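Local coordinates for protein possible hydrolase (Mycobacterium tuberculosis, PDB 6WYN) that hydrolyses carboxylic esters, preferring short straight-chain alkyl esters, and probably takes part in ester and lipid metabolism, its physiological substrate being unknown, at residues A[103-108]-A[322-327]; A[264-269]-A[290-295]; A[217-222]-A[228-233]; A[68-73]-A[138-143]. All blocks are in the same frame, centred on the assembly; numbering follows the deposited sequence. Where two conformers were deposited one is given.

Interaction 1. Residues A[103-108]-A[322-327]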
loop_
_atom_site.group_PDB
_atom_site.type_symbol
_atom_site.label_atom_id
_atom_site.label_comp_id
_atom_site.label_asym_id
_atom_site.label_seq_id
_atom_site.Cartn_x
_atom_site.Cartn_y
_atom_site.Cartn_z
ATOM N N VAL A 103 -1.473 9.368 -10.703
ATOM C CA VAL A 103 -2.023 10.375 -11.659
ATOM C C VAL A 103 -1.089 11.592 -11.647
ATOM O O VAL A 103 -0.666 12.054 -12.726
ATOM C CB VAL A 103 -3.491 10.699 -11.313
ATOM C CG1 VAL A 103 -4.028 11.976 -11.998
ATOM C CG2 VAL A 103 -4.366 9.530 -11.703
ATOM N N GLY A 104 -0.672 12.052 -10.466
ATOM C CA GLY A 104 0.273 13.177 -10.363
ATOM C C GLY A 104 1.631 12.883 -10.921
ATOM O O GLY A 104 2.284 13.815 -11.493
ATOM N N LEU A 105 2.162 11.697 -10.683
ATOM C CA LEU A 105 3.521 11.399 -11.160
ATOM C C LEU A 105 3.571 11.279 -12.689
ATOM O O LEU A 105 4.643 11.579 -13.276
ATOM C CB LEU A 105 3.963 10.126 -10.465
ATOM C CG LEU A 105 5.406 9.729 -10.660
ATOM C CD1 LEU A 105 6.326 10.772 -10.048
ATOM C CD2 LEU A 105 5.642 8.350 -10.053
ATOM N N GLY A 106 2.499 10.796 -13.323
ATOM C CA GLY A 106 2.449 10.695 -14.791
ATOM C C GLY A 106 3.366 9.627 -15.356
ATOM O O GLY A 106 3.679 9.704 -16.498
ATOM N N GLU A 107 3.791 8.638 -14.585
ATOM C CA GLU A 107 4.624 7.527 -15.086
ATOM C C GLU A 107 3.795 6.246 -15.282
ATOM O O GLU A 107 2.886 5.923 -14.521
ATOM C CB GLU A 107 5.750 7.257 -14.097
ATOM C CG GLU A 107 6.672 8.436 -13.940
ATOM C CD GLU A 107 7.484 8.729 -15.189
ATOM O OE1 GLU A 107 8.071 7.765 -15.735
ATOM O OE2 GLU A 107 7.463 9.908 -15.647
ATOM N N PRO A 108 4.164 5.377 -16.237
ATOM C CA PRO A 108 3.572 4.030 -16.279
ATOM C C PRO A 108 3.880 3.249 -14.990
ATOM O O PRO A 108 5.019 3.235 -14.492
ATOM C CB PRO A 108 4.181 3.378 -17.523
ATOM C CG PRO A 108 5.423 4.219 -17.828
ATOM C CD PRO A 108 5.139 5.623 -17.318
ATOM N N GLU A 322 6.547 14.388 -5.310
ATOM C CA GLU A 322 7.833 15.104 -5.510
ATOM C C GLU A 322 8.949 14.199 -5.037
ATOM O O GLU A 322 9.968 14.104 -5.730
ATOM C CB GLU A 322 7.827 16.481 -4.836
ATOM C CG GLU A 322 7.016 17.512 -5.614
ATOM C CD GLU A 322 6.842 17.316 -7.136
ATOM O OE1 GLU A 322 5.669 17.362 -7.604
ATOM O OE2 GLU A 322 7.855 17.113 -7.877
ATOM N N ILE A 323 8.782 13.512 -3.915
ATOM C CA ILE A 323 9.881 12.642 -3.424
ATOM C C ILE A 323 10.062 11.482 -4.401
ATOM O O ILE A 323 11.204 11.075 -4.661
ATOM C CB ILE A 323 9.588 12.096 -2.015
ATOM C CG1 ILE A 323 9.653 13.202 -0.965
ATOM C CG2 ILE A 323 10.525 10.936 -1.693
ATOM C CD1 ILE A 323 8.830 12.889 0.260
ATOM N N VAL A 324 8.971 10.872 -4.853
ATOM C CA VAL A 324 9.109 9.700 -5.761
ATOM C C VAL A 324 9.720 10.184 -7.083
ATOM O O VAL A 324 10.595 9.487 -7.619
ATOM C CB VAL A 324 7.754 9.000 -5.964
ATOM C CG1 VAL A 324 7.818 8.017 -7.135
ATOM C CG2 VAL A 324 7.328 8.322 -4.673
ATOM N N ARG A 325 9.273 11.338 -7.575
ATOM C CA ARG A 325 9.841 11.937 -8.809
ATOM C C ARG A 325 11.360 12.100 -8.662
ATOM O O ARG A 325 12.080 11.767 -9.641
ATOM C CB ARG A 325 9.165 13.263 -9.166
ATOM C CG ARG A 325 9.522 13.663 -10.594
ATOM C CD ARG A 325 8.757 14.873 -11.046
ATOM N NE ARG A 325 7.391 14.535 -11.420
ATOM C CZ ARG A 325 6.310 15.110 -10.908
ATOM N NH1 ARG A 325 6.425 16.042 -9.971
ATOM N NH2 ARG A 325 5.113 14.733 -11.319
ATOM N N GLY A 326 11.828 12.514 -7.477
ATOM C CA GLY A 326 13.260 12.732 -7.177
ATOM C C GLY A 326 14.040 11.438 -7.259
ATOM O O GLY A 326 15.128 11.420 -7.834
ATOM N N VAL A 327 13.459 10.348 -6.778
ATOM C CA VAL A 327 14.107 9.015 -6.772
ATOM C C VAL A 327 14.227 8.534 -8.204
ATOM O O VAL A 327 15.264 7.941 -8.527
ATOM C CB VAL A 327 13.272 8.037 -5.939
ATOM C CG1 VAL A 327 13.682 6.595 -6.200
ATOM C CG2 VAL A 327 13.354 8.405 -4.466
#

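Interaction 2. Residues A[264-269]-A[290-295]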
loop_
_atom_site.group_PDB
_atom_site.type_symbol
_atom_site.label_atom_id
_atom_site.label_comp_id
_atom_site.label_asym_id
_atom_site.label_seq_id
_atom_site.Cartn_x
_atom_site.Cartn_y
_atom_site.Cartn_z
ATOM N N ASP A 264 17.502 -9.858 8.210
ATOM C CA ASP A 264 18.556 -10.549 7.421
ATOM C C ASP A 264 18.436 -10.148 5.968
ATOM O O ASP A 264 19.495 -9.975 5.324
ATOM C CB ASP A 264 18.492 -12.065 7.538
ATOM C CG ASP A 264 18.891 -12.510 8.923
ATOM O OD1 ASP A 264 19.711 -11.800 9.543
ATOM O OD2 ASP A 264 18.307 -13.478 9.393
ATOM N N ASP A 265 17.203 -10.035 5.464
ATOM C CA ASP A 265 16.956 -9.568 4.070
ATOM C C ASP A 265 17.487 -8.142 3.880
ATOM O O ASP A 265 18.143 -7.941 2.884
ATOM C CB ASP A 265 15.482 -9.639 3.685
ATOM C CG ASP A 265 14.973 -11.057 3.536
ATOM O OD1 ASP A 265 15.830 -11.992 3.413
ATOM O OD2 ASP A 265 13.738 -11.224 3.572
ATOM N N VAL A 266 17.209 -7.209 4.793
ATOM C CA VAL A 266 17.798 -5.824 4.751
ATOM C C VAL A 266 19.335 -5.896 4.729
ATOM O O VAL A 266 19.948 -5.175 3.913
ATOM C CB VAL A 266 17.316 -4.957 5.929
ATOM C CG1 VAL A 266 18.047 -3.618 5.938
ATOM C CG2 VAL A 266 15.806 -4.765 5.895
ATOM N N ASP A 267 19.949 -6.758 5.552
ATOM C CA ASP A 267 21.430 -6.891 5.585
ATOM C C ASP A 267 21.945 -7.334 4.215
ATOM O O ASP A 267 23.006 -6.802 3.806
ATOM C CB ASP A 267 21.914 -7.894 6.635
ATOM C CG ASP A 267 21.712 -7.447 8.063
ATOM O OD1 ASP A 267 21.491 -6.269 8.253
ATOM O OD2 ASP A 267 21.708 -8.302 8.963
ATOM N N ALA A 268 21.201 -8.183 3.494
ATOM C CA ALA A 268 21.631 -8.782 2.205
ATOM C C ALA A 268 21.263 -7.924 0.983
ATOM O O ALA A 268 21.990 -8.026 -0.000
ATOM C CB ALA A 268 21.040 -10.165 2.068
ATOM N N LEU A 269 20.151 -7.180 0.984
ATOM C CA LEU A 269 19.667 -6.398 -0.209
ATOM C C LEU A 269 20.807 -5.544 -0.729
ATOM O O LEU A 269 21.387 -4.871 0.136
ATOM C CB LEU A 269 18.613 -5.349 0.190
ATOM C CG LEU A 269 17.335 -5.906 0.762
ATOM C CD1 LEU A 269 16.374 -4.802 1.085
ATOM C CD2 LEU A 269 16.765 -6.900 -0.221
ATOM N N ALA A 290 17.365 5.083 12.586
ATOM C CA ALA A 290 18.804 4.796 12.760
ATOM C C ALA A 290 19.079 3.304 12.556
ATOM O O ALA A 290 20.136 2.956 11.992
ATOM C CB ALA A 290 19.253 5.265 14.139
ATOM N N GLU A 291 18.228 2.435 13.068
ATOM C CA GLU A 291 18.418 0.951 12.915
ATOM C C GLU A 291 18.403 0.611 11.423
ATOM O O GLU A 291 19.278 -0.117 10.913
ATOM C CB GLU A 291 17.343 0.217 13.732
ATOM C CG GLU A 291 17.348 -1.304 13.558
ATOM C CD GLU A 291 16.241 -2.020 14.285
ATOM O OE1 GLU A 291 16.502 -3.173 14.750
ATOM O OE2 GLU A 291 15.144 -1.413 14.470
ATOM N N LEU A 292 17.495 1.220 10.686
ATOM C CA LEU A 292 17.408 0.967 9.230
ATOM C C LEU A 292 18.684 1.461 8.549
ATOM O O LEU A 292 19.245 0.728 7.685
ATOM C CB LEU A 292 16.171 1.661 8.678
ATOM C CG LEU A 292 15.967 1.533 7.179
ATOM C CD1 LEU A 292 15.892 0.081 6.767
ATOM C CD2 LEU A 292 14.713 2.266 6.774
ATOM N N HIS A 293 19.201 2.620 8.954
ATOM C CA HIS A 293 20.446 3.162 8.366
ATOM C C HIS A 293 21.589 2.174 8.616
ATOM O O HIS A 293 22.360 1.920 7.695
ATOM C CB HIS A 293 20.804 4.573 8.905
ATOM C CG HIS A 293 22.191 4.923 8.489
ATOM N ND1 HIS A 293 23.286 4.707 9.320
ATOM C CD2 HIS A 293 22.687 5.294 7.289
ATOM C CE1 HIS A 293 24.394 4.969 8.652
ATOM N NE2 HIS A 293 24.050 5.340 7.397
ATOM N N ARG A 294 21.709 1.668 9.836
ATOM C CA ARG A 294 22.866 0.816 10.230
ATOM C C ARG A 294 22.822 -0.520 9.476
ATOM O O ARG A 294 23.887 -0.967 9.024
ATOM C CB ARG A 294 22.873 0.625 11.749
ATOM C CG ARG A 294 23.343 1.864 12.509
ATOM C CD ARG A 294 23.746 1.589 13.963
ATOM N NE ARG A 294 22.625 0.928 14.613
ATOM C CZ ARG A 294 21.620 1.555 15.221
ATOM N NH1 ARG A 294 21.648 2.880 15.321
ATOM N NH2 ARG A 294 20.612 0.852 15.729
ATOM N N ARG A 295 21.633 -1.095 9.263
ATOM C CA ARG A 295 21.531 -2.444 8.630
ATOM C C ARG A 295 21.571 -2.363 7.096
ATOM O O ARG A 295 22.200 -3.252 6.488
ATOM C CB ARG A 295 20.263 -3.155 9.111
ATOM C CG ARG A 295 20.145 -3.247 10.625
ATOM C CD ARG A 295 21.025 -4.324 11.225
ATOM N NE ARG A 295 20.301 -5.093 12.225
ATOM C CZ ARG A 295 19.794 -6.302 12.020
ATOM N NH1 ARG A 295 19.935 -6.889 10.846
ATOM N NH2 ARG A 295 19.150 -6.922 12.993
#

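Interaction 3. Residues A[217-222]-A[228-233]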
loop_
_atom_site.group_PDB
_atom_site.type_symbol
_atom_site.label_atom_id
_atom_site.label_comp_id
_atom_site.label_asym_id
_atom_site.label_seq_id
_atom_site.Cartn_x
_atom_site.Cartn_y
_atom_site.Cartn_z
ATOM N N LEU A 217 -17.509 5.248 10.224
ATOM C CA LEU A 217 -16.347 4.561 10.828
ATOM C C LEU A 217 -15.037 5.216 10.361
ATOM O O LEU A 217 -14.175 5.522 11.177
ATOM C CB LEU A 217 -16.481 3.103 10.378
ATOM C CG LEU A 217 -16.093 2.063 11.416
ATOM C CD1 LEU A 217 -16.837 2.310 12.729
ATOM C CD2 LEU A 217 -16.349 0.654 10.874
ATOM N N THR A 218 -14.906 5.508 9.071
ATOM C CA THR A 218 -13.675 6.086 8.472
ATOM C C THR A 218 -13.560 7.556 8.906
ATOM O O THR A 218 -12.463 8.031 9.230
ATOM C CB THR A 218 -13.766 5.906 6.960
ATOM O OG1 THR A 218 -13.988 4.517 6.711
ATOM C CG2 THR A 218 -12.539 6.389 6.247
ATOM N N ILE A 219 -14.687 8.266 8.957
ATOM C CA ILE A 219 -14.691 9.650 9.494
ATOM C C ILE A 219 -14.215 9.572 10.954
ATOM O O ILE A 219 -13.303 10.319 11.300
ATOM C CB ILE A 219 -16.078 10.300 9.356
ATOM C CG1 ILE A 219 -16.430 10.545 7.886
ATOM C CG2 ILE A 219 -16.119 11.601 10.177
ATOM C CD1 ILE A 219 -17.874 10.962 7.640
ATOM N N ALA A 220 -14.810 8.696 11.770
ATOM C CA ALA A 220 -14.456 8.565 13.199
ATOM C C ALA A 220 -12.951 8.372 13.366
ATOM O O ALA A 220 -12.413 8.920 14.293
ATOM C CB ALA A 220 -15.257 7.467 13.873
ATOM N N ALA A 221 -12.265 7.670 12.467
ATOM C CA ALA A 221 -10.829 7.348 12.611
ATOM C C ALA A 221 -9.997 8.508 12.071
ATOM O O ALA A 221 -8.801 8.513 12.333
ATOM C CB ALA A 221 -10.518 6.048 11.878
ATOM N N ALA A 222 -10.551 9.411 11.240
ATOM C CA ALA A 222 -9.751 10.525 10.668
ATOM C C ALA A 222 -10.639 11.739 10.400
ATOM O O ALA A 222 -10.842 12.141 9.251
ATOM C CB ALA A 222 -9.006 10.055 9.426
ATOM N N LYS A 228 -14.711 14.121 1.081
ATOM C CA LYS A 228 -14.843 13.614 -0.313
ATOM C C LYS A 228 -13.659 12.658 -0.558
ATOM O O LYS A 228 -13.905 11.580 -1.114
ATOM C CB LYS A 228 -14.949 14.774 -1.297
ATOM C CG LYS A 228 -15.202 14.388 -2.753
ATOM C CD LYS A 228 -15.338 15.577 -3.737
ATOM C CE LYS A 228 -14.011 16.025 -4.305
ATOM N NZ LYS A 228 -14.183 16.729 -5.598
ATOM N N SER A 229 -12.457 12.971 -0.055
ATOM C CA SER A 229 -11.303 12.034 -0.105
ATOM C C SER A 229 -11.629 10.759 0.677
ATOM O O SER A 229 -11.385 9.666 0.140
ATOM C CB SER A 229 -10.046 12.674 0.379
ATOM O OG SER A 229 -9.700 13.730 -0.492
ATOM N N LEU A 230 -12.199 10.879 1.885
ATOM C CA LEU A 230 -12.549 9.673 2.684
ATOM C C LEU A 230 -13.587 8.804 1.958
ATOM O O LEU A 230 -13.431 7.557 1.973
ATOM C CB LEU A 230 -13.062 10.082 4.063
ATOM C CG LEU A 230 -12.051 10.786 4.971
ATOM C CD1 LEU A 230 -12.689 11.121 6.328
ATOM C CD2 LEU A 230 -10.779 9.946 5.159
ATOM N N ARG A 231 -14.616 9.430 1.393
ATOM C CA ARG A 231 -15.718 8.757 0.644
ATOM C C ARG A 231 -15.110 7.963 -0.532
ATOM O O ARG A 231 -15.532 6.830 -0.789
ATOM C CB ARG A 231 -16.696 9.844 0.178
ATOM C CG ARG A 231 -17.875 9.343 -0.639
ATOM C CD ARG A 231 -18.902 10.414 -1.022
ATOM N NE ARG A 231 -19.405 11.147 0.149
ATOM C CZ ARG A 231 -20.452 10.795 0.926
ATOM N NH1 ARG A 231 -21.160 9.699 0.670
ATOM N NH2 ARG A 231 -20.790 11.561 1.964
ATOM N N ARG A 232 -14.175 8.583 -1.256
ATOM C CA ARG A 232 -13.530 7.918 -2.422
ATOM C C ARG A 232 -12.791 6.675 -1.923
ATOM O O ARG A 232 -12.904 5.616 -2.572
ATOM C CB ARG A 232 -12.561 8.907 -3.075
ATOM C CG ARG A 232 -11.805 8.379 -4.285
ATOM C CD ARG A 232 -11.554 9.497 -5.277
ATOM N NE ARG A 232 -10.336 10.262 -5.054
ATOM C CZ ARG A 232 -10.264 11.437 -4.436
ATOM N NH1 ARG A 232 -11.354 12.002 -3.946
ATOM N NH2 ARG A 232 -9.096 12.041 -4.301
ATOM N N GLY A 233 -12.078 6.803 -0.802
ATOM C CA GLY A 233 -11.316 5.677 -0.241
ATOM C C GLY A 233 -12.232 4.533 0.148
ATOM O O GLY A 233 -11.914 3.339 -0.180
#

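Interaction 4. Residues A[68-73]-A[138-143]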
loop_
_atom_site.group_PDB
_atom_site.type_symbol
_atom_site.label_atom_id
_atom_site.label_comp_id
_atom_site.label_asym_id
_atom_site.label_seq_id
_atom_site.Cartn_x
_atom_site.Cartn_y
_atom_site.Cartn_z
ATOM N N VAL A 68 -5.689 -5.731 -14.145
ATOM C CA VAL A 68 -5.070 -6.983 -14.655
ATOM C C VAL A 68 -5.107 -8.044 -13.537
ATOM O O VAL A 68 -5.302 -7.695 -12.327
ATOM C CB VAL A 68 -3.669 -6.759 -15.247
ATOM C CG1 VAL A 68 -3.680 -5.812 -16.440
ATOM C CG2 VAL A 68 -2.677 -6.257 -14.218
ATOM N N GLN A 69 -4.986 -9.318 -13.928
ATOM C CA GLN A 69 -4.985 -10.430 -12.951
ATOM C C GLN A 69 -4.066 -11.532 -13.461
ATOM O O GLN A 69 -4.085 -11.834 -14.705
ATOM C CB GLN A 69 -6.402 -10.898 -12.697
ATOM C CG GLN A 69 -6.475 -12.066 -11.702
ATOM C CD GLN A 69 -7.844 -12.682 -11.624
ATOM O OE1 GLN A 69 -8.781 -12.148 -12.177
ATOM N NE2 GLN A 69 -7.962 -13.873 -11.048
ATOM N N ALA A 70 -3.287 -12.119 -12.548
ATOM C CA ALA A 70 -2.604 -13.406 -12.797
ATOM C C ALA A 70 -2.846 -14.280 -11.587
ATOM O O ALA A 70 -2.172 -14.050 -10.556
ATOM C CB ALA A 70 -1.145 -13.238 -13.065
ATOM N N GLY A 71 -3.900 -15.094 -11.646
ATOM C CA GLY A 71 -4.223 -16.030 -10.569
ATOM C C GLY A 71 -4.716 -15.284 -9.364
ATOM O O GLY A 71 -5.692 -14.515 -9.507
ATOM N N ALA A 72 -4.021 -15.485 -8.236
ATOM C CA ALA A 72 -4.363 -14.944 -6.900
ATOM C C ALA A 72 -4.196 -13.407 -6.777
ATOM O O ALA A 72 -4.747 -12.841 -5.780
ATOM C CB ALA A 72 -3.524 -15.662 -5.871
ATOM N N ILE A 73 -3.505 -12.751 -7.707
ATOM C CA ILE A 73 -3.144 -11.295 -7.629
ATOM C C ILE A 73 -3.891 -10.480 -8.703
ATOM O O ILE A 73 -3.730 -10.772 -9.900
ATOM C CB ILE A 73 -1.634 -11.087 -7.789
ATOM C CG1 ILE A 73 -0.866 -11.851 -6.704
ATOM C CG2 ILE A 73 -1.304 -9.579 -7.770
ATOM C CD1 ILE A 73 -1.359 -11.545 -5.313
ATOM N N ALA A 138 6.090 -12.452 -6.622
ATOM C CA ALA A 138 7.300 -12.354 -7.461
ATOM C C ALA A 138 7.040 -12.823 -8.903
ATOM O O ALA A 138 7.420 -12.150 -9.875
ATOM C CB ALA A 138 8.452 -13.110 -6.834
ATOM N N PRO A 139 6.445 -14.013 -9.125
ATOM C CA PRO A 139 6.250 -14.502 -10.497
ATOM C C PRO A 139 5.268 -13.605 -11.284
ATOM O O PRO A 139 5.412 -13.389 -12.447
ATOM C CB PRO A 139 5.644 -15.921 -10.332
ATOM C CG PRO A 139 5.577 -16.199 -8.862
ATOM C CD PRO A 139 5.939 -14.927 -8.104
ATOM N N VAL A 140 4.288 -13.036 -10.603
ATOM C CA VAL A 140 3.319 -12.110 -11.260
ATOM C C VAL A 140 4.049 -10.844 -11.711
ATOM O O VAL A 140 3.863 -10.403 -12.847
ATOM C CB VAL A 140 2.159 -11.814 -10.309
ATOM C CG1 VAL A 140 1.190 -10.748 -10.882
ATOM C CG2 VAL A 140 1.414 -13.110 -9.982
ATOM N N LEU A 141 4.878 -10.276 -10.832
ATOM C CA LEU A 141 5.659 -9.063 -11.161
ATOM C C LEU A 141 6.645 -9.366 -12.280
ATOM O O LEU A 141 6.832 -8.497 -13.119
ATOM C CB LEU A 141 6.361 -8.544 -9.899
ATOM C CG LEU A 141 5.415 -8.159 -8.764
ATOM C CD1 LEU A 141 6.166 -7.723 -7.511
ATOM C CD2 LEU A 141 4.465 -7.055 -9.207
ATOM N N ARG A 142 7.263 -10.542 -12.298
ATOM C CA ARG A 142 8.139 -10.959 -13.419
ATOM C C ARG A 142 7.343 -10.926 -14.715
ATOM O O ARG A 142 7.911 -10.553 -15.709
ATOM C CB ARG A 142 8.650 -12.397 -13.310
ATOM C CG ARG A 142 9.607 -12.651 -12.166
ATOM C CD ARG A 142 10.658 -13.726 -12.459
ATOM N NE ARG A 142 11.559 -13.638 -11.321
ATOM C CZ ARG A 142 12.706 -12.967 -11.304
ATOM N NH1 ARG A 142 13.174 -12.399 -12.400
ATOM N NH2 ARG A 142 13.417 -12.912 -10.190
ATOM N N GLU A 143 6.080 -11.321 -14.690
ATOM C CA GLU A 143 5.206 -11.329 -15.894
ATOM C C GLU A 143 4.750 -9.886 -16.193
ATOM O O GLU A 143 4.902 -9.472 -17.313
ATOM C CB GLU A 143 4.020 -12.286 -15.671
ATOM C CG GLU A 143 2.894 -12.198 -16.714
ATOM C CD GLU A 143 1.583 -12.988 -16.479
ATOM O OE1 GLU A 143 0.558 -12.716 -17.233
ATOM O OE2 GLU A 143 1.546 -13.869 -15.547
#

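Interaction 1. Residues A[103-108]-A[322-327]
Leu105 and Val324 make the apolar part of this contact. CD2 of Leu105 lies 3.7 Å from CG1 of Val324, and the two side chains cross at about a right angle. The other branch of Leu105 turns to Arg325: its CD1 lies 3.9 Å from CB of Arg325. Leu105 thus forks over the backbone between Val324 and Arg325, and the leucine and arginine side chains run past each other in opposite directions. The same leucine also touches Leu328 farther along helix 317-328.

The polar part belongs to Arg325. Its CG stands anti to the backbone N (chi1 -166°), and the chain bends at chi3 (-78°). This brings the guanidinium to the end of helix 99-105. NH2 of Arg325 comes within 3.0 Å of Gly104 O, which lies at the edge of the guanidinium, near its plane. NH2 of Arg325 also sits 3.7 Å from CA of Leu105. The other terminal nitrogen, NH1, is held by Glu322 one turn earlier in the same helix. This salt bridge measures 2.8 Å from NH1 of Arg325 to OE2 of Glu322, though its hydrogen-bond geometry is weak. With NH1 tied to Glu322, NH2 is the nitrogen that points to the helix end.

Gly106 has positive phi and ends helix 99-105 just after the contact. The arrangement joins two helices of the alpha/beta-hydrolase fold, where helix 317-328 also packs on strands 174-178 and 299-305 of the central sheet.

Interaction 2. Residues A[264-269]-A[290-295]
Val266 and Asp267 of helix 260-268 meet Arg295 at the end of helix 286-295. In this alpha/beta-hydrolase fold, helix 286-295 is the crossover helix of a beta-alpha-beta unit, joining the parallel neighbouring strands 273-278 and 299-305. Helix 260-268 precedes the first of these strands. The short helical segments run 50° apart in direction, with their axes 9.8 Å from each other at closest approach.

Along 264-269, Asp264 comes first. Its carboxylate does not touch Arg295: OD1 of Asp264 stays 5.1 Å from NH1 of Arg295. It may still add to the negative field around the guanidinium. Asp265 faces elsewhere and forms a salt bridge with Arg163 of helix 156-167.

Val266 supplies the apolar contact. Its CG1 approaches the base of the arginine, 3.9 Å from CB of Arg295. The two side chains cross at about a right angle. The same methyl of Val266 is 4.4 Å from CD1 of Leu292, one turn back on the second helix. Leu292 in turn rests on Phe299 of strand 299-305.

Asp267 carries the polar contact. Bends at chi2 and chi3 curl the Arg295 chain around OD1 of Asp267. That oxygen, OD1 of Asp267, lies 3.5 Å from CB of Arg295. Trp263 also touches the arginine. A single nitrogen, NH1, serves both carboxylate oxygens, and the two flat groups are 35° apart. The salt-bridge distance from NH1 of Arg295 to OD2 of Asp267 is 2.9 Å. The hydrogen bond from NH1 of Arg295 to OD1 of Asp267 is 3.1 Å long, with an angle of 156° at the hydrogen. It reaches OD1 on its syn side but tilted out of the carboxylate plane, while OD1 lies nearly in the guanidinium plane.

Interaction 3. Residues A[217-222]-A[228-233]
Leu230 reaches across from helix 227-237 to touch Thr218 and Ile219 near the end of helix 211-221 and Ala222 just past it. The two helices follow each other closely in the chain, with a short connection between them. They form a helix-loop-helix pair, probably in the cap domain inserted into the hydrolase fold. The side chain of Ala222 lies about 10 Å from that of the active-site residue His310.

Along 228-233, Leu230 is the residue that makes all the contacts. Its CG is anti to the carbonyl carbon (chi1 -65°), and its two methyls diverge over the end of the other helix. CD2 of Leu230 meets CG2 of Thr218 at 4.1 Å, and these side chains slide past each other in opposite directions. CD1 takes the other side. CD1 of Leu230 lies 4.0 Å from CA of Ile219 and 4.1 Å from CG1 of Ile219, whose side chain crosses the leucine at about a right angle. CD1 of Leu230 also approaches the backbone, 3.6 Å from Ala222 O.

Arg231 follows and packs on Leu215 of helix 211-221. Arg232 turns to helix 49-55, where it forms a salt bridge with Glu51.

Thr218 offers Leu230 its methyl, while its OG1 bonds to Met214 O within its own helix. The hydroxyl is therefore satisfied without a partner across the contact. No hydrogen bond links the two segments. Their association here rests on van der Waals and hydrophobic packing of the branches of one buried leucine, with the nearby polar group of Thr218 already paired inside its own helix.

Interaction 4. Residues A[68-73]-A[138-143]
Ala70 and Ile73 pack on Val140 in a small apolar contact between the edge of the central sheet and a helix against it. Strand 65-70 is an outermost strand, and its turn into strand 73-78 lies beside helix 130-144. Val140 is the main helix residue. Its CG2 lies 4.0 Å from CB of Ala70 and 3.8 Å from Ala70 O. Its CG1, anti to the backbone N (chi1 174°), lies 4.2 Å from CG2 of Ile73. Both methyls of Val140 lie in the angle between Ala70 and Ile73, CG2 mainly on Ala70. Ile73 meets the valine at a slant and also touches Thr136 and Leu137 of the same helix.

One turn later, Glu143 extends alongside at the exposed margin. Its OE2 comes 3.7 Å from CB of Ala70, a van der Waals approach to a methyl group. Helix and turn share no hydrogen bond.

The turn is held from within. Ala70 N bonds to Ile73 O at 3.0 Å, while the return bond from Ile73 N to Ala70 O is weak. On the side away from the helix, Gln69 NE2 donates to Gly71 O at 2.8 Å. This bond is fairly straight (161°) and lies in the carbonyl plane. Gly71 has the positive phi of the second residue in a type II' turn. The arrangement is a tight beta hairpin of the first two strands, its turn backed by a helix of the alpha/beta-hydrolase fold.

Overall arrangement
The four contacts are spread around the fold and none touches another. Along the chain, interaction 4 opens first. Interaction 1 opens before interaction 4 closes, so these two cross. Interactions 3 and 2 then follow in series. Interactions 1 and 2 join helices beside the eight-stranded sheet, and interaction 4 sets its edge strand 65-70 and the following turn against helix 130-144. Their centres are 23 to 28 Å apart. Interaction 3 joins two helices that come between strands 174-178 and 273-278 in the chain. Its centre is 35 Å from that of interaction 2, across the chain's centre. Interaction 1 joins residues far apart in the chain, with the probable cap helices of interaction 3 in the span between them.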